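Long-range contacts in galactan 1,3-beta-galactosidase (Phanerochaete chrysosporium, PDB 7BYT), which probably cleaves beta-1,3-linked galactan from chain ends as a family 43 glycoside hydrolase, and carries a carbohydrate-binding domain with a calcium site: residues 128-133 with 172-177; 132-137 with 156-161; 77-82 with 103-108. All blocks are in the same frame, centred on the assembly; numbering follows the deposited sequence.

Contact 1: residues 128-133 with 172-177; sequences FKPLGA and YNVTAQ. With NAG (2-acetamido-2-deoxy-beta-D-glucopyranose), chain C.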
# COMPACT_ATOMS: atom_id res chain seq x y z
N PHE A 128 -18.42 -0.39 19.00
CA PHE A 128 -18.90 0.81 19.68
C PHE A 128 -18.41 2.07 18.97
O PHE A 128 -17.45 2.04 18.19
CB PHE A 128 -18.49 0.83 21.17
CG PHE A 128 -17.01 0.84 21.41
CD1 PHE A 128 -16.29 -0.35 21.49
CD2 PHE A 128 -16.32 2.04 21.58
CE1 PHE A 128 -14.93 -0.34 21.73
CE2 PHE A 128 -14.95 2.05 21.81
CZ PHE A 128 -14.26 0.86 21.89
N LYS A 129 -19.07 3.18 19.28
CA LYS A 129 -18.61 4.49 18.82
C LYS A 129 -17.69 5.08 19.88
O LYS A 129 -18.11 5.24 21.03
CB LYS A 129 -19.79 5.43 18.61
CG LYS A 129 -20.62 5.11 17.36
CD LYS A 129 -21.58 6.26 17.07
CE LYS A 129 -22.34 6.05 15.76
NZ LYS A 129 -21.48 6.35 14.58
N PRO A 130 -16.44 5.42 19.55
CA PRO A 130 -15.54 6.03 20.54
C PRO A 130 -16.10 7.33 21.09
O PRO A 130 -16.37 8.27 20.33
CB PRO A 130 -14.25 6.27 19.75
CG PRO A 130 -14.34 5.33 18.59
CD PRO A 130 -15.78 5.23 18.24
N LEU A 131 -16.29 7.38 22.41
CA LEU A 131 -16.85 8.55 23.08
C LEU A 131 -18.19 8.96 22.46
O LEU A 131 -18.59 10.12 22.52
CB LEU A 131 -15.86 9.72 23.10
CG LEU A 131 -14.49 9.33 23.68
CD1 LEU A 131 -13.51 10.46 23.51
CD2 LEU A 131 -14.62 8.97 25.13
N GLY A 132 -18.89 7.99 21.87
CA GLY A 132 -20.18 8.24 21.25
C GLY A 132 -20.13 8.86 19.87
O GLY A 132 -21.20 9.15 19.32
N ALA A 133 -18.95 9.07 19.30
CA ALA A 133 -18.80 9.74 18.02
C ALA A 133 -18.35 8.76 16.94
O ALA A 133 -17.90 7.64 17.21
CB ALA A 133 -17.81 10.90 18.13
N TYR A 172 -9.03 -1.68 25.65
CA TYR A 172 -10.39 -2.09 25.31
C TYR A 172 -11.32 -0.93 24.99
O TYR A 172 -12.34 -1.14 24.34
CB TYR A 172 -11.04 -2.86 26.47
CG TYR A 172 -10.51 -4.25 26.78
CD1 TYR A 172 -9.61 -4.91 25.94
CD2 TYR A 172 -10.92 -4.90 27.93
CE1 TYR A 172 -9.15 -6.19 26.25
CE2 TYR A 172 -10.47 -6.16 28.25
CZ TYR A 172 -9.58 -6.79 27.42
OH TYR A 172 -9.15 -8.06 27.78
N ASN A 173 -11.02 0.27 25.46
CA ASN A 173 -11.95 1.37 25.30
C ASN A 173 -11.17 2.65 25.08
O ASN A 173 -10.02 2.77 25.49
CB ASN A 173 -12.81 1.52 26.56
CG ASN A 173 -13.99 2.44 26.37
OD1 ASN A 173 -14.35 2.78 25.24
ND2 ASN A 173 -14.59 2.85 27.48
N VAL A 174 -11.82 3.59 24.39
CA VAL A 174 -11.33 4.95 24.20
C VAL A 174 -11.89 5.78 25.34
O VAL A 174 -13.11 5.87 25.50
CB VAL A 174 -11.82 5.50 22.86
CG1 VAL A 174 -11.29 6.90 22.64
CG2 VAL A 174 -11.40 4.57 21.70
N THR A 175 -11.02 6.39 26.14
CA THR A 175 -11.51 7.06 27.34
C THR A 175 -11.24 8.56 27.43
O THR A 175 -11.85 9.21 28.29
CB THR A 175 -11.02 6.37 28.61
OG1 THR A 175 -9.59 6.39 28.63
CG2 THR A 175 -11.52 4.94 28.66
N ALA A 176 -10.36 9.13 26.61
CA ALA A 176 -10.15 10.57 26.66
C ALA A 176 -9.71 11.06 25.29
O ALA A 176 -8.86 10.43 24.65
CB ALA A 176 -9.10 10.95 27.70
N GLN A 177 -10.29 12.17 24.84
CA GLN A 177 -9.81 12.80 23.62
C GLN A 177 -8.49 13.49 23.90
O GLN A 177 -8.28 14.05 24.98
CB GLN A 177 -10.78 13.89 23.17
CG GLN A 177 -12.09 13.40 22.70
CD GLN A 177 -12.89 14.47 22.00
OE1 GLN A 177 -12.66 14.76 20.82
NE2 GLN A 177 -13.83 15.08 22.72
C1 NAG C . -15.71 3.76 27.45
C2 NAG C . -16.87 3.28 28.28
C3 NAG C . -17.99 4.32 28.27
C4 NAG C . -17.45 5.68 28.70
C5 NAG C . -16.24 6.05 27.84
C6 NAG C . -15.58 7.34 28.25
C7 NAG C . -17.31 0.87 28.48
C8 NAG C . -17.81 -0.36 27.79
N2 NAG C . -17.35 2.00 27.77
O3 NAG C . -19.04 3.90 29.13
O4 NAG C . -18.44 6.70 28.52
O5 NAG C . -15.25 5.02 27.94
O6 NAG C . -15.15 7.29 29.61
O7 NAG C . -16.89 0.85 29.64
O HOH W 1 -15.38 5.27 24.06

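Contact 2: residues 132-137 with 156-161; sequences GADSRD and SDNNQN. With GLA (alpha-D-galactopyranose), chain F.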
# COMPACT_ATOMS: atom_id res chain seq x y z
N GLY A 132 -18.89 7.99 21.87
CA GLY A 132 -20.18 8.24 21.25
C GLY A 132 -20.13 8.86 19.87
O GLY A 132 -21.20 9.15 19.32
N ALA A 133 -18.95 9.07 19.30
CA ALA A 133 -18.80 9.74 18.02
C ALA A 133 -18.35 8.76 16.94
O ALA A 133 -17.90 7.64 17.21
CB ALA A 133 -17.81 10.90 18.13
N ASP A 134 -18.47 9.20 15.69
CA ASP A 134 -18.13 8.35 14.56
C ASP A 134 -16.66 7.94 14.60
O ASP A 134 -15.78 8.72 14.96
CB ASP A 134 -18.29 9.10 13.24
CG ASP A 134 -19.73 9.34 12.84
OD1 ASP A 134 -20.65 8.85 13.52
OD2 ASP A 134 -19.90 10.04 11.82
N SER A 135 -16.41 6.72 14.14
CA SER A 135 -15.06 6.31 13.77
C SER A 135 -15.18 5.50 12.50
O SER A 135 -15.94 4.52 12.46
CB SER A 135 -14.42 5.50 14.91
OG SER A 135 -13.12 5.06 14.56
N ARG A 136 -14.48 5.92 11.45
CA ARG A 136 -14.41 5.14 10.21
C ARG A 136 -12.98 4.65 10.01
O ARG A 136 -12.55 3.77 10.76
CB ARG A 136 -15.02 5.90 9.02
CG ARG A 136 -16.55 6.00 9.16
CD ARG A 136 -17.21 6.78 8.02
NE ARG A 136 -18.67 6.76 8.12
CZ ARG A 136 -19.38 7.60 8.86
NH1 ARG A 136 -18.76 8.53 9.59
NH2 ARG A 136 -20.70 7.52 8.88
N ASP A 137 -12.22 5.18 9.06
CA ASP A 137 -10.82 4.77 8.97
C ASP A 137 -10.14 5.01 10.32
O ASP A 137 -10.34 6.05 10.95
CB ASP A 137 -10.07 5.60 7.93
CG ASP A 137 -10.28 5.11 6.53
OD1 ASP A 137 -11.25 4.36 6.28
OD2 ASP A 137 -9.50 5.54 5.65
N SER A 156 -13.50 11.01 12.16
CA SER A 156 -14.75 11.15 12.89
C SER A 156 -15.65 12.18 12.20
O SER A 156 -15.26 12.83 11.23
CB SER A 156 -14.48 11.51 14.35
OG SER A 156 -15.63 11.34 15.17
N ASP A 157 -16.88 12.31 12.72
CA ASP A 157 -17.87 13.29 12.24
C ASP A 157 -18.01 13.27 10.72
O ASP A 157 -17.76 14.25 10.03
CB ASP A 157 -17.59 14.69 12.78
CG ASP A 157 -17.54 14.71 14.29
OD1 ASP A 157 -18.49 14.19 14.91
OD2 ASP A 157 -16.54 15.21 14.84
N ASN A 158 -18.45 12.12 10.22
CA ASN A 158 -18.63 11.90 8.79
C ASN A 158 -17.36 12.28 8.02
O ASN A 158 -17.40 12.94 6.98
CB ASN A 158 -19.87 12.62 8.28
CG ASN A 158 -21.13 11.90 8.70
OD1 ASN A 158 -21.23 10.68 8.54
ND2 ASN A 158 -22.09 12.63 9.27
N ASN A 159 -16.23 11.87 8.58
CA ASN A 159 -14.89 12.01 8.02
C ASN A 159 -14.34 13.42 8.06
O ASN A 159 -13.20 13.63 7.61
CB ASN A 159 -14.76 11.42 6.60
CG ASN A 159 -14.94 9.92 6.58
OD1 ASN A 159 -14.70 9.24 7.58
ND2 ASN A 159 -15.36 9.39 5.44
N GLN A 160 -15.07 14.39 8.59
CA GLN A 160 -14.61 15.77 8.53
C GLN A 160 -13.53 16.07 9.56
O GLN A 160 -12.64 16.88 9.29
CB GLN A 160 -15.78 16.74 8.69
CG GLN A 160 -16.87 16.58 7.63
CD GLN A 160 -16.31 16.51 6.21
OE1 GLN A 160 -15.84 17.52 5.68
NE2 GLN A 160 -16.34 15.32 5.59
N ASN A 161 -13.58 15.43 10.73
CA ASN A 161 -12.74 15.81 11.86
C ASN A 161 -11.89 14.63 12.29
O ASN A 161 -12.43 13.57 12.62
CB ASN A 161 -13.60 16.28 13.04
CG ASN A 161 -14.53 17.42 12.67
OD1 ASN A 161 -14.22 18.25 11.81
ND2 ASN A 161 -15.69 17.45 13.31
C1 GLA F . -11.33 4.57 1.59
C2 GLA F . -11.03 3.98 2.95
C3 GLA F . -11.17 2.46 2.86
C4 GLA F . -12.61 2.12 2.48
C5 GLA F . -12.97 2.85 1.18
C6 GLA F . -14.45 2.67 0.81
O1 GLA F . -10.43 4.02 0.61
O2 GLA F . -9.71 4.37 3.33
O3 GLA F . -10.81 1.83 4.10
O4 GLA F . -13.54 2.44 3.53
O5 GLA F . -12.69 4.26 1.26
O6 GLA F . -15.28 3.42 1.70
O HOH W 2 -19.80 11.67 15.15
O HOH W 3 -15.98 9.28 10.08
O HOH W 4 -12.82 7.21 7.02

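Contact 3: residues 77-82 with 103-108; sequences SNVVER and SNYGAA. With GLA (alpha-D-galactopyranose), chain F.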
# COMPACT_ATOMS: atom_id res chain seq x y z
N SER A 77 -22.65 -9.61 6.21
CA SER A 77 -23.33 -8.47 5.62
C SER A 77 -22.74 -7.15 6.06
O SER A 77 -23.18 -6.10 5.58
CB SER A 77 -24.83 -8.50 5.97
OG SER A 77 -25.43 -9.68 5.45
N ASN A 78 -21.75 -7.18 6.95
CA ASN A 78 -21.17 -5.98 7.51
C ASN A 78 -19.77 -5.76 6.94
O ASN A 78 -19.31 -6.52 6.09
CB ASN A 78 -21.16 -6.09 9.03
CG ASN A 78 -22.51 -5.80 9.62
OD1 ASN A 78 -22.98 -4.67 9.57
ND2 ASN A 78 -23.17 -6.83 10.13
N VAL A 79 -19.11 -4.72 7.42
CA VAL A 79 -17.80 -4.31 6.92
C VAL A 79 -16.80 -4.35 8.07
O VAL A 79 -17.09 -3.84 9.16
CB VAL A 79 -17.87 -2.89 6.32
CG1 VAL A 79 -16.47 -2.34 6.04
CG2 VAL A 79 -18.71 -2.90 5.05
N VAL A 80 -15.65 -4.96 7.83
CA VAL A 80 -14.52 -4.97 8.75
C VAL A 80 -13.31 -4.50 7.96
O VAL A 80 -12.91 -5.16 6.99
CB VAL A 80 -14.26 -6.38 9.32
CG1 VAL A 80 -12.93 -6.43 10.04
CG2 VAL A 80 -15.41 -6.82 10.23
N GLU A 81 -12.72 -3.37 8.36
CA GLU A 81 -11.63 -2.78 7.59
C GLU A 81 -10.47 -2.39 8.49
O GLU A 81 -10.63 -2.11 9.68
CB GLU A 81 -12.11 -1.53 6.82
CG GLU A 81 -12.89 -1.90 5.57
CD GLU A 81 -13.54 -0.72 4.86
OE1 GLU A 81 -13.42 0.43 5.34
OE2 GLU A 81 -14.18 -0.95 3.82
N ARG A 82 -9.28 -2.40 7.89
CA ARG A 82 -8.08 -1.84 8.51
C ARG A 82 -7.77 -2.41 9.90
O ARG A 82 -7.61 -1.66 10.87
CB ARG A 82 -8.15 -0.32 8.52
CG ARG A 82 -8.23 0.24 7.09
CD ARG A 82 -8.22 1.78 7.03
NE ARG A 82 -8.29 2.23 5.64
CZ ARG A 82 -7.23 2.35 4.85
NH1 ARG A 82 -6.02 2.04 5.30
NH2 ARG A 82 -7.37 2.77 3.60
N SER A 103 -22.82 -1.80 5.45
CA SER A 103 -22.41 -1.80 4.04
C SER A 103 -22.40 -0.41 3.41
O SER A 103 -21.69 -0.20 2.42
CB SER A 103 -23.31 -2.74 3.24
OG SER A 103 -24.67 -2.36 3.36
N ASN A 104 -23.16 0.54 3.95
CA ASN A 104 -23.18 1.91 3.46
C ASN A 104 -22.34 2.85 4.32
O ASN A 104 -22.44 4.07 4.16
CB ASN A 104 -24.62 2.41 3.35
CG ASN A 104 -25.30 2.56 4.71
OD1 ASN A 104 -24.73 2.25 5.75
ND2 ASN A 104 -26.54 3.03 4.69
N TYR A 105 -21.53 2.30 5.23
CA TYR A 105 -20.67 3.10 6.12
C TYR A 105 -21.47 4.05 7.01
O TYR A 105 -20.95 5.09 7.44
CB TYR A 105 -19.54 3.80 5.37
CG TYR A 105 -18.64 2.84 4.62
CD1 TYR A 105 -17.55 2.24 5.25
CD2 TYR A 105 -18.90 2.52 3.30
CE1 TYR A 105 -16.73 1.36 4.57
CE2 TYR A 105 -18.08 1.62 2.61
CZ TYR A 105 -17.00 1.05 3.25
OH TYR A 105 -16.18 0.17 2.57
N GLY A 106 -22.72 3.70 7.31
CA GLY A 106 -23.57 4.53 8.14
C GLY A 106 -23.46 4.31 9.63
O GLY A 106 -24.05 5.07 10.40
N ALA A 107 -22.75 3.27 10.06
CA ALA A 107 -22.67 2.94 11.48
C ALA A 107 -21.43 3.49 12.17
O ALA A 107 -21.49 3.82 13.36
CB ALA A 107 -22.72 1.43 11.67
N ALA A 108 -20.29 3.55 11.47
CA ALA A 108 -19.09 4.26 11.91
C ALA A 108 -18.70 3.90 13.35
O ALA A 108 -18.70 4.74 14.26
CB ALA A 108 -19.25 5.77 11.75
C1 GLA F . -11.33 4.57 1.59
C2 GLA F . -11.03 3.98 2.95
C3 GLA F . -11.17 2.46 2.86
C4 GLA F . -12.61 2.12 2.48
C5 GLA F . -12.97 2.85 1.18
C6 GLA F . -14.45 2.67 0.81
O1 GLA F . -10.43 4.02 0.61
O2 GLA F . -9.71 4.37 3.33
O3 GLA F . -10.81 1.83 4.10
O4 GLA F . -13.54 2.44 3.53
O5 GLA F . -12.69 4.26 1.26
O6 GLA F . -15.28 3.42 1.70
O HOH W 5 -24.64 -3.83 6.43

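Contact 1: residues 128-133 with 172-177
Pro130 and Leu131 pack on Val174 where two successive blades of the beta-propeller, the fold of family 43 glycoside hydrolases, meet near their rims. Segment 128-133 leaves edge strand 123-128 of one blade; 172-177 runs into strand 174-181, an edge strand of the next.

The apolar contacts centre on Val174, whose beta-branched shape suits a buried strand position. Its CG1 lies anti to the backbone N (chi1 -179°), which leaves CG2 to press on Pro130 CB at 3.8 Å while CG1 approaches Leu131 CG. The two Leu131 branches divide their work: CD1 reaches along the strand to Gln177 CG, 3.4 Å away, and CD2 stands 3.5 Å from Val174 O and touches C6 of the N-acetylglucosamine. Phe128 brings its ring against polar groups as well, CE2 lying 3.6 Å from Asn173 OD1 and CZ 3.7 Å from Tyr172 O, with ring and amide planes almost perpendicular (85°).

Polar contact between the backbones goes through water 1, which accepts from Leu131 N at 2.8 Å and donates to Val174 O at 2.8 Å. Asn173 OD1 takes a weak bond from Val174 N. Residues Asn173, Val174 and Thr175 form an N-glycosylation sequon, and the sugar is in place: Asn173 ND2 is covalently joined to its C1 at 1.4 Å.

Contact 2: residues 132-137 with 156-161
Asp134 and Ser156 bring the two backbones closest, their CA atoms 4.7 Å apart, where the irregular chain of 132-137 passes a type I' turn from Asp157 to Gln160. Asn158 and Asn159 hold the positive-phi corners of this turn, a conformation asparagine tolerates well, and Gln160 and Asn161 form a classic beta bulge opposite Ser156.

Ser156 OG donates to Asp134 O at 2.6 Å, in the carbonyl plane and on a lone pair. Asp134 also uses its side chain: with CG beside its own backbone N (chi1 -72°), OD2 receives Asn158 N at 3.0 Å on its anti side and, from above the carboxylate plane, Arg136 NH1 at 2.9 Å in a salt bridge. OD1 pairs with Lys129, so the carboxylate is gripped at both oxygens, and its charge probably offsets those of the two bases. With an alanine here the carboxylate is gone, and Asn158 N, Arg136 NH1 and Lys129 would probably lose their acceptor, leaving the tip of the turn freer to shift.

Arg136 is extended from CG to NE, long enough to carry its NH2 to Tyr105 O. Its CD lies 3.5 Å from Asn159 OD1, which also receives water 3, shared with Arg136 NH1, and water 4, shared with Asp137 N. Asp137 OD2 accepts from galactose O2 at 2.6 Å.

The turn closes the hairpin of strands 150-156 and 161-167, while 132-137 leads into neighbouring strand 138-142 and Arg136 reaches across to His99 and Asp101 of strand 93-101 in the preceding blade.

Contact 3: residues 77-82 with 103-108
Tyr105 reaches from a loop to Glu81 on strand 79-88, and its side chain can be followed atom by atom. From CB, CG is set beside the backbone N and opposite the carbonyl carbon (chi1 -58°), which sends the ring toward the strand. CE1 lies 4.0 Å from Val79 CG1, the two side chains crossing at about a right angle, and also near the Glu81 carboxylate. Galactose O6 sits over one face, off toward the rim, nearest CZ at 3.3 Å and then CE2. At the tip OH donates to Glu81 OE2 at 2.6 Å, on the syn side of a carboxylate that lies at the ring's edge with its plane turned 42° from the ring. A tyrosine suits this place because it combines a ring whose face meets O6 of the sugar with a hydroxyl that, with the sugar's bonds to OE1, is likely to hold the rotation of the carboxylate.

So positioned, Glu81 offers its other oxygen, OE1, to galactose O4 at 2.7 Å and, at greater length, to O3. Arg82 adds two bonds, NE donating to O3 at 3.0 Å and NH2 to O2 at 2.8 Å. Farther out, Val79 CG2 packs on Ser103 CA, and water 5 links Ser103 N with Ser77 O. Asn104 OD1 accepts from Gly106 N in an Asx turn that shapes the loop around Tyr105.

Strand 79-88 pairs with 93-101 through backbone bonds of Val79 with Asp101 and Glu81 with His99, and the 103-108 loop follows that second strand, running on into 109-115.

How the contacts relate
The continuous run of residues 128-137 ties the three contacts together. Contacts 1 and 2 (centres 11 Å apart) share Gly132 and Ala133 and are joined by the salt bridge from Lys129 NZ to Asp134 OD1 (2.8 Å). Lys129 NZ also probably bonds to Ala107 O (2.8 Å) of contact 3, whose centre is about 17 Å from that of contact 1. Contacts 2 and 3, with centres 13 Å apart, meet through a probable hydrogen bond from Ser135 N to Ala108 O (3.0 Å) and the packing of Arg136 on Ala108. Both reach the bound galactose, also held by Gln242 and Gly207; the side chains of Glu81 and Asp137 lie about 5 Å apart. Contact 1 stands farther out, by the glycan.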